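Local structure of octaprenyl-diphosphate synthase (Roseobacter denitrificans, 4JXN) at residues S138-D143 with G192-G197; V297-Q302 with Y328-I333. The protein probably supplies octaprenyl diphosphate for quinone side chains by adding five isopentenyl diphosphate units to farnesyl diphosphate, with magnesium as cofactor. All coordinates share one frame; numbering follows the deposited sequence.

Contact 1 of 2, residues S138-D143 with G192-G197; sequences SLRVLD and GGVIAG
Ser-138, at the N-cap of helix 139-162, brings its CB to within 4.2 Å of CD1 of Ile-195, whose side chain bends back towards it from the last turn of helix 170-196. The serine hydroxyl turns to its own helix: OG accepts a weak but fairly straight bond from Val-141 N (3.3 Å, 166°), which ties down an amide of the first turn. Two residues on, Arg-140 meets Val-194 chiefly through its aliphatic part, its CG lying 3.7 Å from Val-194 CG1. In the conformer described here (a second is modelled), the chain leaves the backbone with CG opposite N (chi1 -172°), bends at chi2 and chi3, and carries the guanidinium across the same valine, with Val-194 CG2 3.9 Å above the plane, over the centre of one face; this copy also makes a long, weak ion pair with Asp-200. Val-141 follows on the buried side and makes the tightest touch, its CG1 lying 3.5 Å from Val-194 CG1; Leu-79 of helix 75-94 packs against both Val-141 and Ile-195. Val-194 is thus shared, one branch between Val-141 and the arginine's methylenes, the other under that guanidinium. With an alanine in place of Val-194 both methyl branches go, and a gap would probably open beside Val-141 CG1 and Arg-140 CG, with the apolar floor under this guanidinium conformer lost as well. The two helix ends run almost antiparallel, 169° between directions and 9.5 Å apart at the axes, and Gly-197 closes the second with a Schellman motif. The chemistry is plain van der Waals contact: apolar packing joins the first turn of helix 139-162 to the last turn of helix 170-196, in the all-helical isoprenoid synthase fold, and the charge of Arg-140 is kept at the exposed margin.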
ATOM      1  N   SER A 138      -8.285  -2.034 -18.346  1.00 66.29           N
ATOM      2  CA  SER A 138      -7.047  -2.315 -19.082  1.00 56.72           C
ATOM      3  C   SER A 138      -6.015  -3.022 -18.221  1.00 77.99           C
ATOM      4  O   SER A 138      -5.480  -2.464 -17.247  1.00 58.92           O
ATOM      5  CB  SER A 138      -6.452  -1.029 -19.674  1.00 48.52           C
ATOM      6  OG  SER A 138      -5.176  -1.285 -20.254  1.00 69.77           O
ATOM      7  N   LEU A 139      -5.725  -4.260 -18.596  1.00 60.81           N
ATOM      8  CA  LEU A 139      -4.778  -5.055 -17.845  1.00 61.37           C
ATOM      9  C   LEU A 139      -3.370  -4.522 -18.079  1.00113.74           C
ATOM     10  O   LEU A 139      -2.555  -4.467 -17.147  1.00 52.64           O
ATOM     11  CB  LEU A 139      -4.914  -6.524 -18.216  1.00 63.95           C
ATOM     12  CG  LEU A 139      -6.249  -7.112 -17.753  1.00 69.59           C
ATOM     13  CD1 LEU A 139      -6.664  -8.296 -18.621  1.00 67.75           C
ATOM     14  CD2 LEU A 139      -6.168  -7.510 -16.286  1.00 70.22           C
ATOM     15  N   ARG A 140      -3.115  -4.102 -19.318  1.00 55.52           N
ATOM     16  CA  ARG A 140      -1.831  -3.513 -19.686  0.50 78.90           C
ATOM     17  C   ARG A 140      -1.419  -2.353 -18.771  1.00 46.21           C
ATOM     18  O   ARG A 140      -0.280  -2.326 -18.298  1.00 71.46           O
ATOM     19  CB  ARG A 140      -1.856  -3.034 -21.135  0.50 50.41           C
ATOM     20  CG  ARG A 140      -0.498  -2.582 -21.652  0.50 56.28           C
ATOM     21  CD  ARG A 140       0.070  -3.487 -22.730  0.50 85.28           C
ATOM     22  NE  ARG A 140       0.897  -2.704 -23.642  0.50 69.20           N
ATOM     23  CZ  ARG A 140       0.400  -1.921 -24.594  0.50 43.09           C
ATOM     24  NH1 ARG A 140      -0.908  -1.845 -24.763  0.50 51.47           N
ATOM     25  NH2 ARG A 140       1.205  -1.227 -25.381  0.50 61.26           N
ATOM     26  N   VAL A 141      -2.325  -1.395 -18.523  1.00 60.00           N
ATOM     27  CA  VAL A 141      -1.972  -0.235 -17.661  1.00 49.91           C
ATOM     28  C   VAL A 141      -1.794  -0.671 -16.209  1.00 39.68           C
ATOM     29  O   VAL A 141      -1.041  -0.051 -15.444  1.00 67.39           O
ATOM     30  CB  VAL A 141      -2.979   0.963 -17.695  1.00 53.78           C
ATOM     31  CG1 VAL A 141      -3.352   1.350 -19.121  1.00 59.17           C
ATOM     32  CG2 VAL A 141      -4.214   0.710 -16.847  1.00 76.74           C
ATOM     33  N   LEU A 142      -2.526  -1.715 -15.834  1.00 58.06           N
ATOM     34  CA  LEU A 142      -2.460  -2.281 -14.492  1.00 56.78           C
ATOM     35  C   LEU A 142      -1.110  -2.916 -14.309  1.00 57.53           C
ATOM     36  O   LEU A 142      -0.460  -2.731 -13.276  1.00 52.41           O
ATOM     37  CB  LEU A 142      -3.566  -3.325 -14.284  1.00 73.26           C
ATOM     38  CG  LEU A 142      -4.930  -2.706 -13.959  1.00 55.23           C
ATOM     39  CD1 LEU A 142      -6.099  -3.602 -14.348  1.00 90.67           C
ATOM     40  CD2 LEU A 142      -4.978  -2.357 -12.475  1.00 80.29           C
ATOM     41  N   ASP A 143      -0.679  -3.663 -15.322  1.00 47.11           N
ATOM     42  CA  ASP A 143       0.658  -4.212 -15.304  1.00 60.30           C
ATOM     43  C   ASP A 143       1.667  -3.090 -15.143  1.00 54.43           C
ATOM     44  O   ASP A 143       2.554  -3.174 -14.306  1.00 58.79           O
ATOM     45  CB  ASP A 143       0.972  -4.992 -16.574  1.00 52.41           C
ATOM     46  CG  ASP A 143       2.110  -5.991 -16.384  1.00129.28           C
ATOM     47  OD1 ASP A 143       2.047  -6.817 -15.445  1.00 89.43           O
ATOM     48  OD2 ASP A 143       3.067  -5.962 -17.184  1.00 97.15           O
ATOM     49  N   GLY A 192      -0.794   6.846 -20.186  1.00 53.66           N
ATOM     50  CA  GLY A 192      -1.545   7.788 -21.008  1.00 50.34           C
ATOM     51  C   GLY A 192      -1.544   7.383 -22.473  1.00 63.59           C
ATOM     52  O   GLY A 192      -2.522   7.578 -23.190  1.00 52.88           O
ATOM     53  N   GLY A 193      -0.440   6.816 -22.932  1.00 45.96           N
ATOM     54  CA  GLY A 193      -0.348   6.384 -24.325  1.00 60.89           C
ATOM     55  C   GLY A 193      -1.076   5.071 -24.529  1.00 58.81           C
ATOM     56  O   GLY A 193      -1.697   4.845 -25.566  1.00 64.97           O
ATOM     57  N   VAL A 194      -0.985   4.194 -23.537  1.00 62.23           N
ATOM     58  CA  VAL A 194      -1.568   2.859 -23.639  1.00 56.20           C
ATOM     59  C   VAL A 194      -3.080   2.934 -23.653  1.00 61.71           C
ATOM     60  O   VAL A 194      -3.731   2.266 -24.454  1.00 73.64           O
ATOM     61  CB  VAL A 194      -1.097   1.956 -22.489  1.00 61.92           C
ATOM     62  CG1 VAL A 194      -1.992   0.727 -22.336  1.00 65.74           C
ATOM     63  CG2 VAL A 194       0.350   1.550 -22.717  1.00 59.99           C
ATOM     64  N   ILE A 195      -3.638   3.755 -22.774  1.00 53.91           N
ATOM     65  CA  ILE A 195      -5.082   3.891 -22.704  1.00 60.64           C
ATOM     66  C   ILE A 195      -5.600   4.509 -24.005  1.00 66.80           C
ATOM     67  O   ILE A 195      -6.703   4.190 -24.457  1.00 75.46           O
ATOM     68  CB  ILE A 195      -5.527   4.693 -21.459  1.00 59.26           C
ATOM     69  CG1 ILE A 195      -6.998   4.412 -21.128  1.00 72.47           C
ATOM     70  CG2 ILE A 195      -5.287   6.183 -21.649  1.00 67.21           C
ATOM     71  CD1 ILE A 195      -7.270   2.998 -20.656  1.00 60.05           C
ATOM     72  N   ALA A 196      -4.789   5.366 -24.621  1.00 68.21           N
ATOM     73  CA  ALA A 196      -5.131   5.950 -25.924  1.00 80.84           C
ATOM     74  C   ALA A 196      -5.123   4.918 -27.056  1.00 53.83           C
ATOM     75  O   ALA A 196      -5.690   5.160 -28.120  1.00 94.30           O
ATOM     76  CB  ALA A 196      -4.168   7.072 -26.255  1.00 54.36           C
ATOM     77  N   GLY A 197      -4.444   3.794 -26.823  1.00 63.19           N
ATOM     78  CA  GLY A 197      -4.302   2.725 -27.801  1.00 54.13           C
ATOM     79  C   GLY A 197      -3.162   2.947 -28.782  1.00 76.80           C
ATOM     80  O   GLY A 197      -3.163   2.383 -29.880  1.00 89.72           O
TER

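Contact 2 of 2, residues V297-Q302 with Y328-I333; sequences VVARTQ and YVVERI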
ATOM      1  N   VAL A 297      25.385  19.183 -15.453  1.00 56.95           N
ATOM      2  CA  VAL A 297      25.554  18.657 -16.806  1.00 42.93           C
ATOM      3  C   VAL A 297      24.722  17.397 -16.999  1.00 65.62           C
ATOM      4  O   VAL A 297      24.120  17.207 -18.057  1.00 49.85           O
ATOM      5  CB  VAL A 297      27.053  18.400 -17.114  1.00 62.97           C
ATOM      6  CG1 VAL A 297      27.243  17.499 -18.327  1.00 65.95           C
ATOM      7  CG2 VAL A 297      27.780  19.726 -17.323  1.00 67.35           C
ATOM      8  N   VAL A 298      24.677  16.542 -15.982  1.00 53.11           N
ATOM      9  CA  VAL A 298      23.858  15.325 -16.066  1.00 52.50           C
ATOM     10  C   VAL A 298      22.381  15.688 -16.129  1.00 66.61           C
ATOM     11  O   VAL A 298      21.637  15.143 -16.962  1.00 49.16           O
ATOM     12  CB  VAL A 298      24.153  14.348 -14.920  1.00 54.25           C
ATOM     13  CG1 VAL A 298      23.193  13.169 -14.938  1.00 67.44           C
ATOM     14  CG2 VAL A 298      25.573  13.851 -15.049  1.00 50.51           C
ATOM     15  N   ALA A 299      21.972  16.626 -15.277  1.00 44.76           N
ATOM     16  CA  ALA A 299      20.627  17.210 -15.372  1.00 50.40           C
ATOM     17  C   ALA A 299      20.277  17.657 -16.802  1.00 41.36           C
ATOM     18  O   ALA A 299      19.280  17.220 -17.370  1.00 57.01           O
ATOM     19  CB  ALA A 299      20.473  18.376 -14.416  1.00 56.06           C
ATOM     20  N   ARG A 300      21.104  18.524 -17.373  1.00 55.56           N
ATOM     21  CA  ARG A 300      20.844  19.061 -18.709  1.00 53.93           C
ATOM     22  C   ARG A 300      20.806  17.958 -19.785  1.00 46.63           C
ATOM     23  O   ARG A 300      20.009  18.013 -20.732  1.00 64.45           O
ATOM     24  CB  ARG A 300      21.877  20.138 -19.051  1.00 66.85           C
ATOM     25  CG  ARG A 300      21.741  21.404 -18.207  1.00 60.47           C
ATOM     26  CD  ARG A 300      22.617  22.537 -18.727  1.00 68.52           C
ATOM     27  NE  ARG A 300      23.990  22.424 -18.244  1.00116.95           N
ATOM     28  CZ  ARG A 300      24.481  23.068 -17.186  1.00 69.33           C
ATOM     29  NH1 ARG A 300      23.721  23.901 -16.480  1.00 77.96           N
ATOM     30  NH2 ARG A 300      25.747  22.874 -16.831  1.00 72.57           N
ATOM     31  N   THR A 301      21.642  16.937 -19.599  1.00 56.11           N
ATOM     32  CA  THR A 301      21.790  15.843 -20.561  1.00 51.05           C
ATOM     33  C   THR A 301      20.563  14.924 -20.591  1.00 80.65           C
ATOM     34  O   THR A 301      20.095  14.497 -21.651  1.00 47.71           O
ATOM     35  CB  THR A 301      23.071  15.040 -20.249  1.00 62.44           C
ATOM     36  OG1 THR A 301      24.219  15.851 -20.535  1.00 63.57           O
ATOM     37  CG2 THR A 301      23.140  13.763 -21.051  1.00 56.68           C
ATOM     38  N   GLN A 302      20.049  14.611 -19.415  1.00 38.03           N
ATOM     39  CA  GLN A 302      18.814  13.851 -19.310  1.00 78.92           C
ATOM     40  C   GLN A 302      17.617  14.623 -19.849  1.00 59.43           C
ATOM     41  O   GLN A 302      16.754  14.057 -20.507  1.00 57.46           O
ATOM     42  CB  GLN A 302      18.571  13.493 -17.867  1.00 47.75           C
ATOM     43  CG  GLN A 302      19.598  12.519 -17.332  1.00 61.88           C
ATOM     44  CD  GLN A 302      19.247  11.081 -17.651  1.00 53.86           C
ATOM     45  OE1 GLN A 302      18.152  10.780 -18.131  1.00 64.37           O
ATOM     46  NE2 GLN A 302      20.169  10.183 -17.362  1.00 68.99           N
ATOM     47  N   TYR A 328      11.764  23.604 -19.026  1.00 83.14           N
ATOM     48  CA  TYR A 328      11.255  24.158 -17.770  1.00 62.81           C
ATOM     49  C   TYR A 328      11.813  23.439 -16.537  1.00 59.66           C
ATOM     50  O   TYR A 328      12.141  24.076 -15.539  1.00 62.66           O
ATOM     51  CB  TYR A 328       9.721  24.090 -17.745  1.00 64.27           C
ATOM     52  CG  TYR A 328       9.105  24.614 -16.467  1.00 74.50           C
ATOM     53  CD1 TYR A 328       8.811  25.966 -16.317  1.00 96.57           C
ATOM     54  CD2 TYR A 328       8.827  23.755 -15.399  1.00 84.13           C
ATOM     55  CE1 TYR A 328       8.253  26.450 -15.144  1.00 88.37           C
ATOM     56  CE2 TYR A 328       8.269  24.229 -14.223  1.00 73.87           C
ATOM     57  CZ  TYR A 328       7.983  25.577 -14.101  1.00121.76           C
ATOM     58  OH  TYR A 328       7.428  26.057 -12.940  1.00114.81           O
ATOM     59  N   VAL A 329      11.904  22.112 -16.590  1.00 63.86           N
ATOM     60  CA  VAL A 329      12.428  21.360 -15.450  1.00 48.79           C
ATOM     61  C   VAL A 329      13.870  21.777 -15.112  1.00 94.60           C
ATOM     62  O   VAL A 329      14.246  21.797 -13.948  1.00 69.14           O
ATOM     63  CB  VAL A 329      12.337  19.831 -15.662  1.00 55.90           C
ATOM     64  CG1 VAL A 329      13.200  19.080 -14.664  1.00 64.16           C
ATOM     65  CG2 VAL A 329      10.891  19.368 -15.540  1.00 59.35           C
ATOM     66  N   VAL A 330      14.669  22.127 -16.112  1.00 79.23           N
ATOM     67  CA  VAL A 330      16.062  22.505 -15.849  1.00 60.68           C
ATOM     68  C   VAL A 330      16.321  24.017 -15.866  1.00 67.65           C
ATOM     69  O   VAL A 330      17.470  24.443 -15.781  1.00 85.49           O
ATOM     70  CB  VAL A 330      17.037  21.791 -16.818  1.00 71.13           C
ATOM     71  CG1 VAL A 330      17.149  20.317 -16.451  1.00 58.95           C
ATOM     72  CG2 VAL A 330      16.602  21.963 -18.271  1.00 63.05           C
ATOM     73  N   GLU A 331      15.273  24.833 -15.943  1.00 86.86           N
ATOM     74  CA  GLU A 331      15.465  26.288 -16.053  1.00 71.77           C
ATOM     75  C   GLU A 331      16.146  26.899 -14.815  1.00 81.05           C
ATOM     76  O   GLU A 331      16.910  27.857 -14.942  1.00 70.69           O
ATOM     77  CB  GLU A 331      14.144  27.011 -16.340  1.00159.47           C
ATOM     78  CG  GLU A 331      13.234  27.205 -15.133  1.00133.13           C
ATOM     79  CD  GLU A 331      12.117  28.184 -15.415  1.00129.83           C
ATOM     80  OE1 GLU A 331      10.949  27.835 -15.142  1.00139.17           O
ATOM     81  OE2 GLU A 331      12.411  29.300 -15.911  1.00168.07           O
ATOM     82  N   ARG A 332      15.882  26.331 -13.635  1.00 61.11           N
ATOM     83  CA  ARG A 332      16.430  26.844 -12.371  1.00 85.70           C
ATOM     84  C   ARG A 332      17.916  26.537 -12.129  1.00113.78           C
ATOM     85  O   ARG A 332      18.436  26.856 -11.062  1.00 73.58           O
ATOM     86  CB  ARG A 332      15.607  26.336 -11.181  1.00 71.93           C
ATOM     87  CG  ARG A 332      14.258  27.023 -11.033  1.00 90.41           C
ATOM     88  CD  ARG A 332      13.530  26.511  -9.803  1.00 90.87           C
ATOM     89  NE  ARG A 332      13.170  25.101  -9.945  1.00 77.71           N
ATOM     90  CZ  ARG A 332      12.708  24.325  -8.967  1.00 90.83           C
ATOM     91  NH1 ARG A 332      12.539  24.795  -7.732  1.00 79.36           N
ATOM     92  NH2 ARG A 332      12.413  23.059  -9.224  1.00 69.55           N
ATOM     93  N   ILE A 333      18.589  25.924 -13.100  1.00 77.67           N
ATOM     94  CA  ILE A 333      20.037  25.723 -13.033  1.00 71.28           C
ATOM     95  C   ILE A 333      20.692  26.314 -14.275  1.00 70.66           C
ATOM     96  O   ILE A 333      21.827  25.979 -14.599  1.00 85.28           O
ATOM     97  CB  ILE A 333      20.406  24.224 -12.892  1.00 99.86           C
ATOM     98  CG1 ILE A 333      19.913  23.413 -14.103  1.00 69.09           C
ATOM     99  CG2 ILE A 333      19.821  23.665 -11.602  1.00 82.06           C
ATOM    100  CD1 ILE A 333      20.349  21.964 -14.124  1.00 78.49           C
TER
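Ile-333 reaches across to helix 291-309 end-on, its CD1 coming 3.6 Å from Ala-299 CB. The isoleucine holds CG1 between its backbone N and carbonyl carbon (chi1 61°) and then extends CD1 fully (chi2 174°), which sends the tip straight at the methyl. Val-330 approaches the backbone instead: its CG1 lies 3.9 Å from Ala-299 O and is more distant, at 4.4 Å, from Ala-299 CB. The small alanine therefore takes one apolar partner on its methyl and another on its carbonyl, while Ile-219 of helix 200-224 also packs against it. Arg-300 flanks the pair on the exposed side. Its chain, bent at chi3, carries the guanidinium to Ile-333, whose backbone O lies in its plane at the edge; NH1 is 3.4 Å from that O, but the angle is too poor for a hydrogen bond, and the approach is at most a favourable electrostatic one. Val-330 and Ile-333 are the ends of a type I turn, with Ile-333 N bonded to Val-330 O at 3.3 Å, and both point toward helix 291-309. Here the end of helix 317-330 and the last modelled residues after it pack against helix 291-309, in the all-helical isoprenoid synthase fold, with Ile-333 also touching Gln-227.

Contacts 1 and 2 follow one another along the chain and do not touch: their centres are 29 Å apart and their nearest atoms about 18 Å. Helix 200-224 has a residue near each: Asp-200, its first residue, makes a long, weak ion pair with Arg-140 of contact 1 in the conformer given, and Ile-219 packs on Ala-299 of contact 2. Ile-219 lies just before the second aspartate-rich DDxxD motif, in this family a magnesium-binding site, so contact 2 probably backs the helix carrying it. Contact 1 lies instead at the dimer interface, where Leu-139 meets Leu-139 of the second subunit; contact 2 has no other protein chain against its segments.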